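Local coordinates for protein O-phospho-L-seryl-tRNA:Cys-tRNA synthase (Methanocaldococcus jannaschii DSM 2661, PDB 5X6B) that probably converts O-phosphoseryl-tRNA(Cys) to cysteinyl-tRNA(Cys), using pyridoxal phosphate held as a Schiff base on a lysine, at residues B[99-110]-B[303-314]; B[245-253]-B[264-272]. One frame throughout, in Å; residues are numbered along the deposited sequence.

Interaction 1. Residues B[99-110]-B[303-314]; sequences PIKDFLEDIAKF and LMASFPHVVERV
Phe103 and Phe110 of helix 100-110 meet Phe307 of helix 307-314, which runs nearly parallel to helix 100-110, at 7°, with the axes 12.5 Å apart. An aromatic cluster bridges them, and Phe307 is its knob, seated in the hole made by Phe103, Asp106, Ile107 and Phe110; CD1 of Ile107 reaches Phe307 CE1. All three rings have CG anti to the backbone N (Phe307 chi1 -176°), which extends them from their helices toward one another. Two T-shaped stacks follow in series. Phe103 points its edge at one face of Phe307, the planes 88° apart, and Phe307 in turn points its own edge at the face of Phe110, with 5.7 Å between those two ring centroids. Val311 CG2 lies over the other face of Phe307. Tyr44 of the second subunit joins the group, stacking edge-to-face with Phe307 and hydrogen-bonding through OH to Asp106 OD2, so the cluster is part of the subunit interface. At the N-terminal end of helix 100-110, Met304 covers a face of Phe103: its CG sits 3.8 Å from the ring centroid, while its sulfur approaches obliquely. The bent chi3 of Met304 directs CE to within 4.1 Å of Ile100 CG1.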
loop_
_atom_site.group_PDB
_atom_site.type_symbol
_atom_site.label_atom_id
_atom_site.label_comp_id
_atom_site.label_asym_id
_atom_site.label_seq_id
_atom_site.Cartn_x
_atom_site.Cartn_y
_atom_site.Cartn_z
ATOM N N PRO B 99 -0.083 4.629 -13.345
ATOM C CA PRO B 99 1.008 5.531 -13.732
ATOM C C PRO B 99 2.236 5.425 -12.830
ATOM O O PRO B 99 2.528 6.347 -12.071
ATOM C CB PRO B 99 0.363 6.920 -13.630
ATOM C CG PRO B 99 -0.733 6.763 -12.639
ATOM C CD PRO B 99 -1.259 5.365 -12.845
ATOM N N ILE B 100 2.946 4.305 -12.930
ATOM C CA ILE B 100 4.191 4.116 -12.203
ATOM C C ILE B 100 5.317 4.800 -12.964
ATOM O O ILE B 100 6.170 5.458 -12.371
ATOM C CB ILE B 100 4.519 2.626 -11.998
ATOM C CG1 ILE B 100 3.511 1.990 -11.041
ATOM C CG2 ILE B 100 5.918 2.459 -11.426
ATOM C CD1 ILE B 100 3.796 0.538 -10.722
ATOM N N LYS B 101 5.305 4.652 -14.284
ATOM C CA LYS B 101 6.265 5.340 -15.131
ATOM C C LYS B 101 6.191 6.851 -14.904
ATOM O O LYS B 101 7.205 7.501 -14.651
ATOM C CB LYS B 101 6.014 5.007 -16.602
ATOM C CG LYS B 101 6.914 5.746 -17.570
ATOM C CD LYS B 101 6.326 5.727 -18.966
ATOM C CE LYS B 101 7.402 5.864 -20.016
ATOM N NZ LYS B 101 6.995 5.241 -21.314
ATOM N N ASP B 102 4.985 7.399 -14.986
ATOM C CA ASP B 102 4.783 8.830 -14.802
ATOM C C ASP B 102 5.156 9.263 -13.387
ATOM O O ASP B 102 5.712 10.340 -13.185
ATOM C CB ASP B 102 3.332 9.202 -15.108
ATOM C CG ASP B 102 3.025 9.144 -16.588
ATOM O OD1 ASP B 102 3.986 9.091 -17.385
ATOM O OD2 ASP B 102 1.832 9.132 -16.955
ATOM N N PHE B 103 4.854 8.414 -12.412
ATOM C CA PHE B 103 5.179 8.711 -11.025
ATOM C C PHE B 103 6.689 8.759 -10.811
ATOM O O PHE B 103 7.198 9.613 -10.082
ATOM C CB PHE B 103 4.548 7.679 -10.092
ATOM C CG PHE B 103 5.036 7.765 -8.678
ATOM C CD1 PHE B 103 4.669 8.825 -7.868
ATOM C CD2 PHE B 103 5.868 6.788 -8.160
ATOM C CE1 PHE B 103 5.124 8.907 -6.566
ATOM C CE2 PHE B 103 6.323 6.863 -6.859
ATOM C CZ PHE B 103 5.952 7.923 -6.061
ATOM N N LEU B 104 7.402 7.841 -11.456
ATOM C CA LEU B 104 8.846 7.762 -11.297
ATOM C C LEU B 104 9.551 8.964 -11.908
ATOM O O LEU B 104 10.583 9.408 -11.403
ATOM C CB LEU B 104 9.380 6.468 -11.906
ATOM C CG LEU B 104 9.179 5.257 -11.002
ATOM C CD1 LEU B 104 9.748 4.000 -11.639
ATOM C CD2 LEU B 104 9.815 5.519 -9.647
ATOM N N GLU B 105 8.999 9.499 -12.990
ATOM C CA GLU B 105 9.568 10.703 -13.571
ATOM C C GLU B 105 9.186 11.927 -12.729
ATOM O O GLU B 105 9.994 12.842 -12.563
ATOM C CB GLU B 105 9.127 10.868 -15.029
ATOM C CG GLU B 105 7.878 11.705 -15.243
ATOM C CD GLU B 105 7.331 11.581 -16.648
ATOM O OE1 GLU B 105 7.943 10.854 -17.459
ATOM O OE2 GLU B 105 6.299 12.223 -16.944
ATOM N N ASP B 106 7.975 11.933 -12.176
ATOM C CA ASP B 106 7.536 13.050 -11.343
ATOM C C ASP B 106 8.299 13.081 -10.023
ATOM O O ASP B 106 8.639 14.152 -9.519
ATOM C CB ASP B 106 6.029 12.981 -11.081
ATOM C CG ASP B 106 5.210 13.244 -12.329
ATOM O OD1 ASP B 106 5.766 13.806 -13.296
ATOM O OD2 ASP B 106 4.010 12.896 -12.344
ATOM N N ILE B 107 8.578 11.904 -9.470
ATOM C CA ILE B 107 9.334 11.820 -8.228
ATOM C C ILE B 107 10.797 12.180 -8.494
ATOM O O ILE B 107 11.532 12.564 -7.584
ATOM C CB ILE B 107 9.231 10.412 -7.587
ATOM C CG1 ILE B 107 9.651 10.453 -6.118
ATOM C CG2 ILE B 107 10.073 9.408 -8.336
ATOM C CD1 ILE B 107 8.724 11.266 -5.247
ATOM N N ALA B 108 11.207 12.073 -9.754
ATOM C CA ALA B 108 12.556 12.450 -10.147
ATOM C C ALA B 108 12.685 13.969 -10.208
ATOM O O ALA B 108 13.635 14.539 -9.670
ATOM C CB ALA B 108 12.918 11.828 -11.484
ATOM N N LYS B 109 11.728 14.618 -10.865
ATOM C CA LYS B 109 11.697 16.078 -10.922
ATOM C C LYS B 109 11.606 16.651 -9.516
ATOM O O LYS B 109 12.289 17.619 -9.181
ATOM C CB LYS B 109 10.516 16.573 -11.758
ATOM C CG LYS B 109 10.573 16.230 -13.236
ATOM C CD LYS B 109 9.388 16.855 -13.966
ATOM C CE LYS B 109 9.406 16.526 -15.452
ATOM N NZ LYS B 109 8.237 17.115 -16.167
ATOM N N PHE B 110 10.756 16.031 -8.703
ATOM C CA PHE B 110 10.508 16.458 -7.331
ATOM C C PHE B 110 11.791 16.485 -6.515
ATOM O O PHE B 110 11.951 17.322 -5.628
ATOM C CB PHE B 110 9.477 15.529 -6.681
ATOM C CG PHE B 110 9.166 15.861 -5.248
ATOM C CD1 PHE B 110 8.509 17.038 -4.919
ATOM C CD2 PHE B 110 9.497 14.978 -4.231
ATOM C CE1 PHE B 110 8.209 17.340 -3.604
ATOM C CE2 PHE B 110 9.197 15.272 -2.913
ATOM C CZ PHE B 110 8.553 16.456 -2.600
ATOM N N LEU B 303 1.959 5.281 -1.978
ATOM C CA LEU B 303 2.985 6.284 -2.256
ATOM C C LEU B 303 2.542 7.226 -3.376
ATOM O O LEU B 303 2.713 8.443 -3.280
ATOM C CB LEU B 303 4.310 5.609 -2.622
ATOM C CG LEU B 303 5.554 6.492 -2.767
ATOM C CD1 LEU B 303 5.861 7.230 -1.473
ATOM C CD2 LEU B 303 6.753 5.659 -3.195
ATOM N N MET B 304 1.968 6.660 -4.433
ATOM C CA MET B 304 1.417 7.461 -5.525
ATOM C C MET B 304 0.186 8.255 -5.077
ATOM O O MET B 304 -0.046 9.374 -5.535
ATOM C CB MET B 304 1.049 6.571 -6.715
ATOM C CG MET B 304 2.243 5.987 -7.461
ATOM S SD MET B 304 1.749 5.055 -8.931
ATOM C CE MET B 304 1.015 3.604 -8.184
ATOM N N ALA B 305 -0.600 7.672 -4.180
ATOM C CA ALA B 305 -1.819 8.319 -3.701
ATOM C C ALA B 305 -1.521 9.460 -2.726
ATOM O O ALA B 305 -2.156 10.510 -2.776
ATOM C CB ALA B 305 -2.732 7.297 -3.053
ATOM N N SER B 306 -0.550 9.252 -1.840
ATOM C CA SER B 306 -0.162 10.275 -0.877
ATOM C C SER B 306 0.717 11.353 -1.498
ATOM O O SER B 306 1.041 12.345 -0.846
ATOM C CB SER B 306 0.575 9.648 0.302
ATOM O OG SER B 306 -0.243 8.706 0.966
ATOM N N PHE B 307 1.101 11.160 -2.753
ATOM C CA PHE B 307 2.086 12.034 -3.377
ATOM C C PHE B 307 1.641 13.505 -3.462
ATOM O O PHE B 307 2.414 14.389 -3.089
ATOM C CB PHE B 307 2.464 11.503 -4.766
ATOM C CG PHE B 307 3.543 12.297 -5.442
ATOM C CD1 PHE B 307 4.792 12.426 -4.858
ATOM C CD2 PHE B 307 3.316 12.901 -6.665
ATOM C CE1 PHE B 307 5.790 13.159 -5.473
ATOM C CE2 PHE B 307 4.311 13.631 -7.289
ATOM C CZ PHE B 307 5.549 13.760 -6.693
ATOM N N PRO B 308 0.410 13.783 -3.938
ATOM C CA PRO B 308 0.005 15.198 -3.950
ATOM C C PRO B 308 -0.045 15.821 -2.553
ATOM O O PRO B 308 0.317 16.985 -2.389
ATOM C CB PRO B 308 -1.396 15.157 -4.574
ATOM C CG PRO B 308 -1.415 13.902 -5.371
ATOM C CD PRO B 308 -0.606 12.927 -4.578
ATOM N N HIS B 309 -0.492 15.054 -1.565
ATOM C CA HIS B 309 -0.485 15.507 -0.180
ATOM C C HIS B 309 0.940 15.759 0.310
ATOM O O HIS B 309 1.175 16.657 1.116
ATOM C CB HIS B 309 -1.175 14.483 0.719
ATOM C CG HIS B 309 -0.969 14.723 2.183
ATOM N ND1 HIS B 309 -1.458 15.832 2.833
ATOM C CD2 HIS B 309 -0.327 13.986 3.126
ATOM C CE1 HIS B 309 -1.124 15.775 4.114
ATOM N NE2 HIS B 309 -0.437 14.663 4.312
ATOM N N VAL B 310 1.888 14.963 -0.176
ATOM C CA VAL B 310 3.283 15.098 0.236
ATOM C C VAL B 310 3.932 16.336 -0.387
ATOM O O VAL B 310 4.602 17.106 0.308
ATOM C CB VAL B 310 4.094 13.832 -0.126
ATOM C CG1 VAL B 310 5.589 14.109 -0.089
ATOM C CG2 VAL B 310 3.742 12.703 0.825
ATOM N N VAL B 311 3.725 16.527 -1.689
ATOM C CA VAL B 311 4.221 17.707 -2.397
ATOM C C VAL B 311 3.763 19.006 -1.727
ATOM O O VAL B 311 4.527 19.962 -1.615
ATOM C CB VAL B 311 3.761 17.709 -3.874
ATOM C CG1 VAL B 311 4.091 19.033 -4.550
ATOM C CG2 VAL B 311 4.402 16.558 -4.624
ATOM N N GLU B 312 2.520 19.029 -1.267
ATOM C CA GLU B 312 1.967 20.232 -0.662
ATOM C C GLU B 312 2.445 20.440 0.773
ATOM O O GLU B 312 2.469 21.570 1.262
ATOM C CB GLU B 312 0.441 20.184 -0.702
ATOM C CG GLU B 312 -0.141 20.405 -2.091
ATOM C CD GLU B 312 0.111 21.808 -2.619
ATOM O OE1 GLU B 312 -0.007 22.776 -1.836
ATOM O OE2 GLU B 312 0.428 21.944 -3.819
ATOM N N ARG B 313 2.836 19.362 1.445
ATOM C CA ARG B 313 3.202 19.478 2.850
ATOM C C ARG B 313 4.673 19.840 3.029
ATOM O O ARG B 313 5.060 20.311 4.099
ATOM C CB ARG B 313 2.874 18.188 3.610
ATOM C CG ARG B 313 3.881 17.064 3.468
ATOM C CD ARG B 313 3.378 15.829 4.204
ATOM N NE ARG B 313 4.359 14.747 4.227
ATOM C CZ ARG B 313 4.177 13.590 4.852
ATOM N NH1 ARG B 313 3.042 13.352 5.492
ATOM N NH2 ARG B 313 5.126 12.664 4.829
ATOM N N VAL B 314 5.491 19.636 1.998
ATOM C CA VAL B 314 6.885 20.063 2.087
ATOM C C VAL B 314 6.968 21.573 1.879
ATOM O O VAL B 314 7.916 22.214 2.330
ATOM C CB VAL B 314 7.811 19.344 1.066
ATOM C CG1 VAL B 314 7.817 17.845 1.309
ATOM C CG2 VAL B 314 7.418 19.666 -0.364
#

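Interaction 2. Residues B[245-253]-B[264-272]; sequences KADFIVASG and GILAFSEEF
Ile249 and Ala267 exchange two backbone hydrogen bonds, Ile249 N to Ala267 O at 2.8 Å and Ala267 N to Ile249 O at 2.7 Å, and form the tight middle of the contact. Two residues along, Ala251 and Ile265 make a second such hydrogen-bonded pair. On the face that carries the side chains of these two pairs, Ala251 CB meets Ile265 CB at 4.0 Å, and Ala267 CB lies beside Ile249 CB. On the other face Leu266 leans across, with CG anti to its backbone N (chi1 174°), and sets CD1 against Val250 CG1. Strands 248-252 and 264-268 are the two arms of an antiparallel beta hairpin in the seven-stranded mixed sheet of the large domain, as in other fold-type I pyridoxal phosphate enzymes. Toward the partly exposed end the pairing slackens: Ser269 N still bonds to Asp247 O, but at 3.2 Å and with more bend. Aromatic packing takes over there. Phe248 turns its edge to a face of Phe272, the planes 59° apart, with CZ 3.4 Å from Phe272 CG. Asp247, whose OD2 is hydrogen-bonded to Phe226 N, lays its CB 3.8 Å from Phe272 CE2.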
loop_
_atom_site.group_PDB
_atom_site.type_symbol
_atom_site.label_atom_id
_atom_site.label_comp_id
_atom_site.label_asym_id
_atom_site.label_seq_id
_atom_site.Cartn_x
_atom_site.Cartn_y
_atom_site.Cartn_z
ATOM N N LYS B 245 24.761 18.214 -5.250
ATOM C CA LYS B 245 25.641 17.398 -6.086
ATOM C C LYS B 245 25.618 15.929 -5.681
ATOM O O LYS B 245 26.637 15.241 -5.733
ATOM C CB LYS B 245 27.071 17.947 -6.043
ATOM C CG LYS B 245 27.238 19.252 -6.815
ATOM C CD LYS B 245 28.505 20.003 -6.427
ATOM C CE LYS B 245 28.736 21.198 -7.347
ATOM N NZ LYS B 245 28.114 21.006 -8.691
ATOM N N ALA B 246 24.444 15.455 -5.279
ATOM C CA ALA B 246 24.283 14.060 -4.899
ATOM C C ALA B 246 24.231 13.172 -6.137
ATOM O O ALA B 246 23.625 13.529 -7.152
ATOM C CB ALA B 246 23.029 13.879 -4.056
ATOM N N ASP B 247 24.883 12.020 -6.053
ATOM C CA ASP B 247 24.858 11.046 -7.137
ATOM C C ASP B 247 23.672 10.120 -6.938
ATOM O O ASP B 247 22.980 9.748 -7.889
ATOM C CB ASP B 247 26.163 10.255 -7.177
ATOM C CG ASP B 247 27.370 11.142 -7.395
ATOM O OD1 ASP B 247 27.348 11.962 -8.341
ATOM O OD2 ASP B 247 28.320 11.046 -6.591
ATOM N N PHE B 248 23.442 9.762 -5.681
ATOM C CA PHE B 248 22.318 8.922 -5.311
ATOM C C PHE B 248 21.520 9.542 -4.173
ATOM O O PHE B 248 22.068 10.228 -3.308
ATOM C CB PHE B 248 22.796 7.532 -4.901
ATOM C CG PHE B 248 23.761 6.916 -5.863
ATOM C CD1 PHE B 248 23.312 6.343 -7.039
ATOM C CD2 PHE B 248 25.117 6.895 -5.584
ATOM C CE1 PHE B 248 24.200 5.770 -7.926
ATOM C CE2 PHE B 248 26.008 6.323 -6.466
ATOM C CZ PHE B 248 25.548 5.760 -7.639
ATOM N N ILE B 249 20.216 9.292 -4.185
ATOM C CA ILE B 249 19.349 9.664 -3.079
ATOM C C ILE B 249 18.410 8.512 -2.757
ATOM O O ILE B 249 17.721 7.992 -3.638
ATOM C CB ILE B 249 18.520 10.919 -3.392
ATOM C CG1 ILE B 249 19.421 12.144 -3.509
ATOM C CG2 ILE B 249 17.470 11.145 -2.312
ATOM C CD1 ILE B 249 18.690 13.388 -3.919
ATOM N N VAL B 250 18.394 8.099 -1.496
ATOM C CA VAL B 250 17.402 7.135 -1.052
ATOM C C VAL B 250 16.334 7.836 -0.217
ATOM O O VAL B 250 16.634 8.694 0.616
ATOM C CB VAL B 250 18.032 5.984 -0.249
ATOM C CG1 VAL B 250 18.924 5.144 -1.156
ATOM C CG2 VAL B 250 18.809 6.518 0.944
ATOM N N ALA B 251 15.080 7.485 -0.471
ATOM C CA ALA B 251 13.970 8.043 0.284
ATOM C C ALA B 251 13.178 6.923 0.939
ATOM O O ALA B 251 13.143 5.803 0.430
ATOM C CB ALA B 251 13.075 8.879 -0.616
ATOM N N SER B 252 12.552 7.229 2.071
ATOM C CA SER B 252 11.708 6.259 2.754
ATOM C C SER B 252 10.245 6.667 2.662
ATOM O O SER B 252 9.855 7.731 3.147
ATOM C CB SER B 252 12.124 6.114 4.212
ATOM O OG SER B 252 11.388 5.080 4.839
ATOM N N GLY B 253 9.438 5.819 2.033
ATOM C CA GLY B 253 8.027 6.106 1.858
ATOM C C GLY B 253 7.259 6.059 3.164
ATOM O O GLY B 253 6.476 6.958 3.469
ATOM N N GLY B 264 9.924 2.820 -0.772
ATOM C CA GLY B 264 10.957 3.833 -0.764
ATOM C C GLY B 264 11.338 4.201 -2.181
ATOM O O GLY B 264 10.780 3.671 -3.140
ATOM N N ILE B 265 12.286 5.119 -2.316
ATOM C CA ILE B 265 12.717 5.576 -3.630
ATOM C C ILE B 265 14.233 5.619 -3.696
ATOM O O ILE B 265 14.892 6.014 -2.734
ATOM C CB ILE B 265 12.141 6.972 -3.962
ATOM C CG1 ILE B 265 10.623 6.905 -4.090
ATOM C CG2 ILE B 265 12.728 7.514 -5.259
ATOM C CD1 ILE B 265 10.159 6.032 -5.231
ATOM N N LEU B 266 14.784 5.179 -4.822
ATOM C CA LEU B 266 16.195 5.382 -5.110
ATOM C C LEU B 266 16.302 6.288 -6.322
ATOM O O LEU B 266 15.879 5.922 -7.417
ATOM C CB LEU B 266 16.915 4.056 -5.356
ATOM C CG LEU B 266 18.380 4.133 -5.808
ATOM C CD1 LEU B 266 19.227 4.904 -4.804
ATOM C CD2 LEU B 266 18.956 2.739 -6.024
ATOM N N ALA B 267 16.838 7.485 -6.118
ATOM C CA ALA B 267 17.051 8.411 -7.219
ATOM C C ALA B 267 18.533 8.454 -7.549
ATOM O O ALA B 267 19.373 8.320 -6.661
ATOM C CB ALA B 267 16.533 9.795 -6.871
ATOM N N PHE B 268 18.854 8.635 -8.826
ATOM C CA PHE B 268 20.246 8.579 -9.260
ATOM C C PHE B 268 20.480 9.284 -10.593
ATOM O O PHE B 268 19.559 9.455 -11.394
ATOM C CB PHE B 268 20.713 7.121 -9.349
ATOM C CG PHE B 268 19.844 6.249 -10.223
ATOM C CD1 PHE B 268 20.115 6.111 -11.576
ATOM C CD2 PHE B 268 18.766 5.561 -9.687
ATOM C CE1 PHE B 268 19.325 5.308 -12.378
ATOM C CE2 PHE B 268 17.969 4.759 -10.487
ATOM C CZ PHE B 268 18.250 4.633 -11.834
ATOM N N SER B 269 21.727 9.685 -10.820
ATOM C CA SER B 269 22.113 10.376 -12.044
ATOM C C SER B 269 22.243 9.411 -13.216
ATOM O O SER B 269 22.515 8.222 -13.022
ATOM C CB SER B 269 23.435 11.115 -11.840
ATOM O OG SER B 269 24.484 10.204 -11.553
ATOM N N GLU B 270 22.064 9.932 -14.429
ATOM C CA GLU B 270 22.217 9.141 -15.650
ATOM C C GLU B 270 23.578 8.447 -15.713
ATOM O O GLU B 270 23.707 7.365 -16.289
ATOM C CB GLU B 270 22.026 10.029 -16.883
ATOM C CG GLU B 270 22.222 9.321 -18.224
ATOM C CD GLU B 270 21.139 8.294 -18.527
ATOM O OE1 GLU B 270 20.124 8.257 -17.800
ATOM O OE2 GLU B 270 21.302 7.525 -19.499
ATOM N N GLU B 271 24.581 9.071 -15.103
ATOM C CA GLU B 271 25.941 8.543 -15.085
ATOM C C GLU B 271 26.000 7.133 -14.502
ATOM O O GLU B 271 26.753 6.288 -14.981
ATOM C CB GLU B 271 26.856 9.481 -14.291
ATOM C CG GLU B 271 28.308 9.043 -14.218
ATOM C CD GLU B 271 29.165 9.994 -13.402
ATOM O OE1 GLU B 271 28.632 11.021 -12.934
ATOM O OE2 GLU B 271 30.370 9.717 -13.224
ATOM N N PHE B 272 25.193 6.877 -13.478
ATOM C CA PHE B 272 25.201 5.577 -12.815
ATOM C C PHE B 272 23.997 4.715 -13.189
ATOM O O PHE B 272 23.740 3.694 -12.550
ATOM C CB PHE B 272 25.240 5.753 -11.298
ATOM C CG PHE B 272 26.477 6.430 -10.794
ATOM C CD1 PHE B 272 27.582 5.687 -10.416
ATOM C CD2 PHE B 272 26.532 7.809 -10.685
ATOM C CE1 PHE B 272 28.724 6.310 -9.939
ATOM C CE2 PHE B 272 27.666 8.438 -10.213
ATOM C CZ PHE B 272 28.767 7.688 -9.839
#

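In the fold
Helix packing against a sheet joins the two contacts, whose centres are 15 Å apart. Ile265 of interaction 2 makes most of the joining contacts: its CD1 lies 4.0 Å from Leu303 CD2 and 4.2 Å from Phe103 CE2, and its CG1 touches Ile107 CG1, so the hairpin face carrying Ile265 packs against the helices of interaction 1. Leu303 CD1 also packs on Gly253 CA, 4.1 Å away. That end of the hairpin leads to the cofactor: Ser252 OG hydrogen-bonds to the phosphate oxygen OP3 of the modified lysine at position 255. Interaction 1 comes within about 14 Å of the bound nucleic acid at its nearest atom, interaction 2 within about 20 Å.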